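Local coordinates for esterase LipW (Mycobacterium marinum, PDB 3QH4), which probably hydrolyses esters, with strict substrate selectivity, as an enzyme of the alpha/beta-hydrolase fold, at residues I27-E32 with W223-A228; G94-G99 with S165-T170; H281-A286 with W297-R302. All blocks are in the same frame, centred on the assembly; numbering follows the deposited sequence.

Overall arrangement
Interactions 1 and 2 form one continuous patch: their centres lie about 12 Å apart, with the Phe96 ring of 94-99 stacked on Tyr226 of 223-228 and Phe29 CE2 3.5 Å from Gly95 O. Interaction 2 is the most central and carries Ser166, the probable nucleophile of a triad with His288 and Asp258. Interaction 1 lies farther from the centre of the chain, where the lead-in to helix 31-56 meets the end of helix 216-227. Interaction 3 stands apart, its centre about 20 Å from that of interaction 2 and about 28 Å from that of interaction 1. It does not touch interaction 2 (nearest atoms about 11 Å apart), but His288 follows closely on 281-286.

Interaction 1 of 3, residues I27-E32 with W223-A228; sequences IDFTAE and WRHYLA
The His225 imidazole lies against the backbone of Phe29-Ala31 and the near side of the Phe29 ring. Its NE2 donates to Phe29 O at 2.8 Å, in a nearly straight bond (N-H...O 168°). The oxygen sits practically in the imidazole plane, at its edge, and the donor comes in almost along the C=O axis. With CG anti to the carbonyl carbon (chi1 -58°), the ring reaches out from helix 216-227 to the loop that leads into helix 31-56. On one flank of the bond, His225 CD2 packs 3.9 Å from Phe29 CD2, the two rings inclined at 44°; on the other, CE1 comes to 4.0 Å from Ala31 N, in the first turn of that helix.

That loop is itself braced. Asp28 OD1 takes both Thr30 N (3.1 Å) and Thr30 OG1 (3.0 Å) from the same face of the carboxylate, the first closing an Asx turn. Thr30 occupies the N-cap of helix 31-56, where its hydroxyl also makes a weak bond to Ser33 N. The turn probably helps fix the Phe29 carbonyl in front of the histidine.

Phe29 is buried beyond the hydrogen bond, with Ala218 and Met222 of helix 216-227, Ile34 of helix 31-56 and an edge-to-face partner in Phe214. The contact therefore ties the N-terminal end of helix 31-56 to the C-terminal end of helix 216-227, which belongs to the insertion between strands 189-193 and 250-255; as in related hormone-sensitive-lipase-like esterases, these elements probably form part of a cap over the central sheet.

Interaction 2 of 3, residues G94-G99 with S165-T170; sequences GGFALG and SSAGAT
Phe96 carries its CG beside the backbone N and anti to the carbonyl carbon (chi1 -48°), and chi2 of -78° turns the ring broadside to the Ala167 methyl. Ala167 CB consequently sits over the ring centre, 3.5 Å from the centroid and 4° off the normal, a close CH-pi contact. The backbone that carries the ring also touches this methyl, Phe96 N at 3.3 Å and Gly95 CA at 3.6 Å. Farther out, Thr170 meets the end of the ring, its CG2 in the ring plane at the edge and its OG1 3.5 Å from Phe96 CZ. That hydroxyl is satisfied elsewhere, by a hydrogen bond with Val196 O. Tyr226 stacks on the opposite face, so the phenyl group is sandwiched between helix 167-181 and helix 216-227.

The loop wraps round on itself to present this ring. Gly94, Gly95 and Phe96 all have positive phi, and Gly94 O accepts from both Ala97 N (3.1 Å) and Leu98 N (2.9 Å). The Gly94 backbone is in a region open essentially to glycine.

Across from it, Ser166 stands at the sharp turn between strand 160-165 and helix 167-181, also with positive phi, and in one of its two modelled conformers its OG is hydrogen-bonded to His288 NE2. The geometry fits the nucleophile elbow of an alpha/beta hydrolase. The glycine loop probably corresponds to the HGGG motif of hormone-sensitive-lipase-like esterases, where backbone N-H groups such as those of Gly94, Gly95 and Ala167 would probably line the oxyanion hole.

Interaction 3 of 3, residues H281-A286 with W297-R302; sequences HIFPRA and WTTSQR
Phe283 leaves strand 278-283 toward the first turn of helix 298-315. Its CB lies 4.2 Å from Thr299 CG2, and CD1 closes on that same methyl at 3.8 Å. One step farther along the ring, CE1 comes to 4.1 Å from Thr299 O and then to 4.5 Å from Arg302 CB. His281 CD2 covers one face of the ring near its centre, while the Phe290 ring meets it with the planes at about 50°.

Thr299 divides its two branches: OG1 lies beside the backbone N (chi1 -65°) and turns to a water 2.7 Å away, which leaves CG2 anti to that N and packed on Phe283. That water donates to Pro284 O at 2.8 Å, bridging the helix to the corner at Pro284-Arg285. Above Thr299 CB lies one face of the Trp297 indole, close to its rim. The far end of this indole reaches the same corner, with Trp297 CH2 3.9 Å from Arg285 O and Ala286 CB 4.2 Å away near the ring plane.

Strand 278-283 is the last of the central sheet, and helix 298-315 closes the chain against it. Between them runs the loop with His288, where alpha/beta hydrolases carry the triad histidine.

Interaction 1 of 3, residues I27-E32 with W223-A228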
loop_
_atom_site.group_PDB
_atom_site.type_symbol
_atom_site.label_atom_id
_atom_site.label_comp_id
_atom_site.label_asym_id
_atom_site.label_seq_id
_atom_site.Cartn_x
_atom_site.Cartn_y
_atom_site.Cartn_z
ATOM N N ILE A 27 -15.623 -8.102 4.961
ATOM C CA ILE A 27 -15.703 -7.887 3.510
ATOM C C ILE A 27 -16.137 -9.186 2.850
ATOM O O ILE A 27 -15.934 -10.275 3.394
ATOM C CB ILE A 27 -14.326 -7.440 2.935
ATOM C CG1 ILE A 27 -14.473 -6.788 1.549
ATOM C CG2 ILE A 27 -13.300 -8.590 2.933
ATOM C CD1 ILE A 27 -13.211 -6.014 1.143
ATOM N N ASP A 28 -16.720 -9.060 1.662
ATOM C CA ASP A 28 -17.014 -10.209 0.814
ATOM C C ASP A 28 -16.149 -9.980 -0.428
ATOM O O ASP A 28 -16.312 -8.991 -1.124
ATOM C CB ASP A 28 -18.508 -10.183 0.490
ATOM C CG ASP A 28 -18.935 -11.265 -0.484
ATOM O OD1 ASP A 28 -18.081 -11.921 -1.118
ATOM O OD2 ASP A 28 -20.169 -11.446 -0.613
ATOM N N PHE A 29 -15.221 -10.896 -0.699
ATOM C CA PHE A 29 -14.258 -10.641 -1.780
ATOM C C PHE A 29 -14.480 -11.541 -2.984
ATOM O O PHE A 29 -13.557 -11.803 -3.742
ATOM C CB PHE A 29 -12.803 -10.733 -1.279
ATOM C CG PHE A 29 -11.885 -9.693 -1.898
ATOM C CD1 PHE A 29 -12.126 -8.347 -1.694
ATOM C CD2 PHE A 29 -10.770 -10.077 -2.654
ATOM C CE1 PHE A 29 -11.285 -7.364 -2.267
ATOM C CE2 PHE A 29 -9.910 -9.100 -3.229
ATOM C CZ PHE A 29 -10.179 -7.752 -3.007
ATOM N N THR A 30 -15.725 -11.993 -3.173
ATOM C CA THR A 30 -16.077 -12.667 -4.435
ATOM C C THR A 30 -16.058 -11.647 -5.571
ATOM O O THR A 30 -16.180 -10.448 -5.331
ATOM C CB THR A 30 -17.492 -13.324 -4.372
ATOM O OG1 THR A 30 -18.478 -12.314 -4.114
ATOM C CG2 THR A 30 -17.543 -14.412 -3.308
ATOM N N ALA A 31 -15.903 -12.128 -6.802
ATOM C CA ALA A 31 -15.917 -11.260 -7.977
ATOM C C ALA A 31 -17.179 -10.393 -8.067
ATOM O O ALA A 31 -17.080 -9.200 -8.313
ATOM C CB ALA A 31 -15.743 -12.096 -9.252
ATOM N N GLU A 32 -18.359 -10.980 -7.856
ATOM C CA GLU A 32 -19.617 -10.209 -7.861
ATOM C C GLU A 32 -19.665 -9.092 -6.822
ATOM O O GLU A 32 -20.126 -7.966 -7.103
ATOM C CB GLU A 32 -20.826 -11.146 -7.681
ATOM N N TRP A 223 -5.770 -13.666 -3.579
ATOM C CA TRP A 223 -4.629 -14.259 -4.281
ATOM C C TRP A 223 -5.138 -14.980 -5.517
ATOM O O TRP A 223 -4.483 -14.953 -6.594
ATOM C CB TRP A 223 -3.813 -15.187 -3.371
ATOM C CG TRP A 223 -2.866 -14.422 -2.516
ATOM C CD1 TRP A 223 -2.910 -14.258 -1.150
ATOM C CD2 TRP A 223 -1.716 -13.735 -2.974
ATOM N NE1 TRP A 223 -1.853 -13.471 -0.747
ATOM C CE2 TRP A 223 -1.098 -13.149 -1.848
ATOM C CE3 TRP A 223 -1.133 -13.556 -4.244
ATOM C CZ2 TRP A 223 0.084 -12.396 -1.941
ATOM C CZ3 TRP A 223 0.049 -12.792 -4.342
ATOM C CH2 TRP A 223 0.641 -12.222 -3.191
ATOM N N ARG A 224 -6.309 -15.615 -5.405
ATOM C CA ARG A 224 -6.832 -16.327 -6.601
ATOM C C ARG A 224 -7.152 -15.366 -7.747
ATOM O O ARG A 224 -6.792 -15.647 -8.911
ATOM C CB ARG A 224 -8.040 -17.227 -6.253
ATOM C CG ARG A 224 -7.618 -18.495 -5.503
ATOM C CD ARG A 224 -8.581 -19.660 -5.770
ATOM N NE ARG A 224 -9.923 -19.381 -5.323
ATOM C CZ ARG A 224 -10.349 -19.546 -4.071
ATOM N NH1 ARG A 224 -9.518 -19.965 -3.116
ATOM N NH2 ARG A 224 -11.612 -19.273 -3.767
ATOM N N HIS A 225 -7.809 -14.237 -7.443
ATOM C CA HIS A 225 -8.174 -13.274 -8.505
ATOM C C HIS A 225 -6.928 -12.682 -9.163
ATOM O O HIS A 225 -6.903 -12.477 -10.374
ATOM C CB HIS A 225 -8.959 -12.069 -7.976
ATOM C CG HIS A 225 -10.232 -12.411 -7.280
ATOM N ND1 HIS A 225 -11.119 -13.355 -7.745
ATOM C CD2 HIS A 225 -10.777 -11.900 -6.151
ATOM C CE1 HIS A 225 -12.143 -13.435 -6.911
ATOM N NE2 HIS A 225 -11.956 -12.566 -5.934
ATOM N N TYR A 226 -5.928 -12.380 -8.332
ATOM C CA TYR A 226 -4.702 -11.726 -8.757
ATOM C C TYR A 226 -3.837 -12.646 -9.606
ATOM O O TYR A 226 -3.317 -12.218 -10.637
ATOM C CB TYR A 226 -3.899 -11.326 -7.518
ATOM C CG TYR A 226 -2.674 -10.515 -7.827
ATOM C CD1 TYR A 226 -2.757 -9.375 -8.626
ATOM C CD2 TYR A 226 -1.440 -10.865 -7.302
ATOM C CE1 TYR A 226 -1.634 -8.612 -8.918
ATOM C CE2 TYR A 226 -0.306 -10.104 -7.576
ATOM C CZ TYR A 226 -0.415 -8.960 -8.357
ATOM O OH TYR A 226 0.718 -8.209 -8.589
ATOM N N LEU A 227 -3.662 -13.893 -9.159
ATOM C CA LEU A 227 -2.803 -14.829 -9.904
ATOM C C LEU A 227 -3.459 -15.387 -11.157
ATOM O O LEU A 227 -2.767 -15.741 -12.108
ATOM C CB LEU A 227 -2.323 -15.966 -9.013
ATOM C CG LEU A 227 -1.322 -15.527 -7.925
ATOM C CD1 LEU A 227 -1.134 -16.697 -6.937
ATOM C CD2 LEU A 227 0.014 -15.130 -8.483
ATOM N N ALA A 228 -4.781 -15.472 -11.140
ATOM C CA ALA A 228 -5.577 -15.997 -12.266
ATOM C C ALA A 228 -4.950 -17.282 -12.848
ATOM O O ALA A 228 -4.685 -17.375 -14.067
ATOM C CB ALA A 228 -5.771 -14.927 -13.338
#

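Interaction 2 of 3, residues G94-G99 with S165-T170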
loop_
_atom_site.group_PDB
_atom_site.type_symbol
_atom_site.label_atom_id
_atom_site.label_comp_id
_atom_site.label_asym_id
_atom_site.label_seq_id
_atom_site.Cartn_x
_atom_site.Cartn_y
_atom_site.Cartn_z
ATOM N N GLY A 94 -6.471 -2.329 -1.537
ATOM C CA GLY A 94 -7.673 -2.711 -2.273
ATOM C C GLY A 94 -7.620 -4.144 -2.744
ATOM O O GLY A 94 -8.416 -4.522 -3.577
ATOM N N GLY A 95 -6.699 -4.930 -2.190
ATOM C CA GLY A 95 -6.624 -6.376 -2.533
ATOM C C GLY A 95 -6.445 -6.695 -4.005
ATOM O O GLY A 95 -6.874 -7.777 -4.470
ATOM N N PHE A 96 -5.753 -5.793 -4.710
ATOM C CA PHE A 96 -5.488 -5.883 -6.175
ATOM C C PHE A 96 -6.724 -5.700 -7.055
ATOM O O PHE A 96 -6.563 -5.603 -8.278
ATOM C CB PHE A 96 -4.783 -7.196 -6.621
ATOM C CG PHE A 96 -3.602 -7.542 -5.803
ATOM C CD1 PHE A 96 -2.394 -6.883 -6.000
ATOM C CD2 PHE A 96 -3.704 -8.521 -4.814
ATOM C CE1 PHE A 96 -1.271 -7.199 -5.207
ATOM C CE2 PHE A 96 -2.592 -8.860 -4.039
ATOM C CZ PHE A 96 -1.374 -8.181 -4.224
ATOM N N ALA A 97 -7.905 -5.663 -6.436
ATOM C CA ALA A 97 -9.185 -5.634 -7.170
ATOM C C ALA A 97 -10.006 -4.354 -7.006
ATOM O O ALA A 97 -10.967 -4.122 -7.778
ATOM C CB ALA A 97 -10.025 -6.820 -6.742
ATOM N N LEU A 98 -9.707 -3.560 -5.976
ATOM C CA LEU A 98 -10.510 -2.359 -5.681
ATOM C C LEU A 98 -9.668 -1.102 -5.722
ATOM O O LEU A 98 -8.434 -1.163 -5.571
ATOM C CB LEU A 98 -11.123 -2.440 -4.276
ATOM C CG LEU A 98 -11.928 -3.674 -3.922
ATOM C CD1 LEU A 98 -12.290 -3.693 -2.439
ATOM C CD2 LEU A 98 -13.159 -3.621 -4.808
ATOM N N GLY A 99 -10.338 0.042 -5.888
ATOM C CA GLY A 99 -9.702 1.326 -5.620
ATOM C C GLY A 99 -9.260 2.117 -6.834
ATOM O O GLY A 99 -9.370 1.666 -7.972
ATOM N N SER A 165 0.161 0.413 0.666
ATOM C CA SER A 165 -0.625 -0.179 1.743
ATOM C C SER A 165 -1.217 -1.465 1.217
ATOM O O SER A 165 -1.774 -1.479 0.102
ATOM C CB SER A 165 -1.773 0.753 2.111
ATOM O OG SER A 165 -2.673 0.174 3.048
ATOM N N SER A 166 -1.102 -2.528 2.008
ATOM C CA SER A 166 -1.803 -3.797 1.708
ATOM C C SER A 166 -1.330 -4.323 0.343
ATOM O O SER A 166 -0.137 -4.439 0.098
ATOM C CB SER A 166 -3.335 -3.579 1.759
ATOM O OG SER A 166 -4.079 -4.792 1.870
ATOM N N ALA A 167 -2.270 -4.644 -0.549
ATOM C CA ALA A 167 -1.885 -5.103 -1.900
ATOM C C ALA A 167 -1.008 -4.080 -2.636
ATOM O O ALA A 167 -0.138 -4.440 -3.451
ATOM C CB ALA A 167 -3.167 -5.398 -2.697
ATOM N N GLY A 168 -1.215 -2.787 -2.403
ATOM C CA GLY A 168 -0.284 -1.799 -2.979
ATOM C C GLY A 168 1.138 -1.920 -2.466
ATOM O O GLY A 168 2.099 -1.609 -3.177
ATOM N N ALA A 169 1.289 -2.350 -1.219
ATOM C CA ALA A 169 2.639 -2.587 -0.687
ATOM C C ALA A 169 3.307 -3.782 -1.354
ATOM O O ALA A 169 4.512 -3.795 -1.491
ATOM C CB ALA A 169 2.611 -2.712 0.866
ATOM N N THR A 170 2.510 -4.740 -1.823
ATOM C CA THR A 170 3.029 -5.883 -2.601
ATOM C C THR A 170 3.715 -5.342 -3.848
ATOM O O THR A 170 4.838 -5.754 -4.190
ATOM C CB THR A 170 1.877 -6.832 -3.022
ATOM O OG1 THR A 170 0.984 -7.037 -1.908
ATOM C CG2 THR A 170 2.458 -8.181 -3.449
#

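Interaction 3 of 3, residues H281-A286 with W297-R302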
loop_
_atom_site.group_PDB
_atom_site.type_symbol
_atom_site.label_atom_id
_atom_site.label_comp_id
_atom_site.label_asym_id
_atom_site.label_seq_id
_atom_site.Cartn_x
_atom_site.Cartn_y
_atom_site.Cartn_z
ATOM N N HIS A 281 6.796 -2.016 13.180
ATOM C CA HIS A 281 5.820 -1.771 14.246
ATOM C C HIS A 281 4.561 -2.605 14.112
ATOM O O HIS A 281 3.967 -2.662 13.015
ATOM C CB HIS A 281 5.366 -0.310 14.305
ATOM C CG HIS A 281 4.774 0.047 15.626
ATOM N ND1 HIS A 281 5.535 0.515 16.668
ATOM C CD2 HIS A 281 3.502 -0.019 16.083
ATOM C CE1 HIS A 281 4.767 0.724 17.716
ATOM N NE2 HIS A 281 3.525 0.410 17.389
ATOM N N ILE A 282 4.157 -3.217 15.226
ATOM C CA ILE A 282 2.854 -3.885 15.294
ATOM C C ILE A 282 1.997 -3.023 16.227
ATOM O O ILE A 282 2.353 -2.797 17.379
ATOM C CB ILE A 282 2.957 -5.332 15.863
ATOM C CG1 ILE A 282 3.825 -6.217 14.953
ATOM C CG2 ILE A 282 1.530 -5.959 16.019
ATOM C CD1 ILE A 282 3.266 -6.324 13.478
ATOM N N PHE A 283 0.853 -2.568 15.715
ATOM C CA PHE A 283 -0.044 -1.703 16.483
ATOM C C PHE A 283 -1.098 -2.547 17.172
ATOM O O PHE A 283 -1.772 -3.354 16.518
ATOM C CB PHE A 283 -0.737 -0.706 15.536
ATOM C CG PHE A 283 0.197 0.334 15.002
ATOM C CD1 PHE A 283 0.421 1.518 15.743
ATOM C CD2 PHE A 283 0.838 0.154 13.789
ATOM C CE1 PHE A 283 1.286 2.511 15.246
ATOM C CE2 PHE A 283 1.748 1.137 13.293
ATOM C CZ PHE A 283 1.949 2.314 14.043
ATOM N N PRO A 284 -1.243 -2.367 18.489
ATOM C CA PRO A 284 -2.161 -3.203 19.307
ATOM C C PRO A 284 -3.636 -2.828 19.041
ATOM O O PRO A 284 -3.921 -1.683 18.676
ATOM C CB PRO A 284 -1.735 -2.852 20.749
ATOM C CG PRO A 284 -1.274 -1.409 20.670
ATOM C CD PRO A 284 -0.609 -1.292 19.277
ATOM N N ARG A 285 -4.536 -3.797 19.200
ATOM C CA ARG A 285 -5.998 -3.568 19.195
ATOM C C ARG A 285 -6.517 -2.927 17.888
ATOM O O ARG A 285 -7.507 -2.206 17.884
ATOM C CB ARG A 285 -6.416 -2.765 20.431
ATOM C CG ARG A 285 -5.814 -3.276 21.729
ATOM C CD ARG A 285 -6.351 -2.498 22.934
ATOM N NE ARG A 285 -7.700 -2.907 23.286
ATOM C CZ ARG A 285 -8.561 -2.170 23.995
ATOM N NH1 ARG A 285 -8.254 -0.932 24.395
ATOM N NH2 ARG A 285 -9.748 -2.673 24.290
ATOM N N ALA A 286 -5.842 -3.240 16.777
ATOM C CA ALA A 286 -6.126 -2.666 15.477
ATOM C C ALA A 286 -6.248 -3.760 14.399
ATOM O O ALA A 286 -5.417 -4.655 14.321
ATOM C CB ALA A 286 -5.003 -1.653 15.083
ATOM N N TRP A 297 -8.011 8.761 14.812
ATOM C CA TRP A 297 -7.742 8.038 16.021
ATOM C C TRP A 297 -6.273 8.205 16.391
ATOM O O TRP A 297 -5.421 8.258 15.528
ATOM C CB TRP A 297 -8.075 6.567 15.752
ATOM C CG TRP A 297 -7.846 5.574 16.870
ATOM C CD1 TRP A 297 -8.021 5.772 18.217
ATOM C CD2 TRP A 297 -7.526 4.199 16.701
ATOM N NE1 TRP A 297 -7.732 4.611 18.896
ATOM C CE2 TRP A 297 -7.442 3.628 17.988
ATOM C CE3 TRP A 297 -7.223 3.397 15.574
ATOM C CZ2 TRP A 297 -7.095 2.289 18.198
ATOM C CZ3 TRP A 297 -6.887 2.073 15.774
ATOM C CH2 TRP A 297 -6.819 1.526 17.097
ATOM N N THR A 298 -5.987 8.309 17.683
ATOM C CA THR A 298 -4.590 8.473 18.130
ATOM C C THR A 298 -3.678 7.394 17.506
ATOM O O THR A 298 -2.556 7.675 17.129
ATOM C CB THR A 298 -4.464 8.455 19.669
ATOM O OG1 THR A 298 -5.290 7.413 20.212
ATOM C CG2 THR A 298 -4.919 9.784 20.236
ATOM N N THR A 299 -4.161 6.163 17.393
ATOM C CA THR A 299 -3.326 5.097 16.830
ATOM C C THR A 299 -3.005 5.317 15.350
ATOM O O THR A 299 -1.854 5.124 14.925
ATOM C CB THR A 299 -3.948 3.697 17.085
ATOM O OG1 THR A 299 -3.965 3.456 18.496
ATOM C CG2 THR A 299 -3.142 2.604 16.415
ATOM N N SER A 300 -4.020 5.732 14.588
ATOM C CA SER A 300 -3.836 6.100 13.190
ATOM C C SER A 300 -2.886 7.272 13.065
ATOM O O SER A 300 -2.020 7.295 12.191
ATOM C CB SER A 300 -5.184 6.429 12.536
ATOM O OG SER A 300 -6.051 5.297 12.704
ATOM N N GLN A 301 -3.038 8.255 13.955
ATOM C CA GLN A 301 -2.127 9.397 13.922
ATOM C C GLN A 301 -0.700 9.014 14.243
ATOM O O GLN A 301 0.237 9.541 13.627
ATOM C CB GLN A 301 -2.625 10.515 14.851
ATOM C CG GLN A 301 -3.931 11.156 14.346
ATOM C CD GLN A 301 -3.678 12.108 13.152
ATOM O OE1 GLN A 301 -2.842 13.024 13.244
ATOM N NE2 GLN A 301 -4.387 11.887 12.045
ATOM N N ARG A 302 -0.522 8.107 15.201
ATOM C CA ARG A 302 0.830 7.608 15.499
ATOM C C ARG A 302 1.430 6.883 14.291
ATOM O O ARG A 302 2.630 6.990 14.046
ATOM C CB ARG A 302 0.819 6.703 16.737
ATOM C CG ARG A 302 0.709 7.494 18.061
ATOM C CD ARG A 302 1.026 6.577 19.269
ATOM N NE ARG A 302 -0.084 5.678 19.554
ATOM C CZ ARG A 302 -1.051 5.944 20.437
ATOM N NH1 ARG A 302 -2.046 5.081 20.612
ATOM N NH2 ARG A 302 -1.036 7.087 21.123
HETATM O O HOH W 1 -4.110 0.992 19.517
#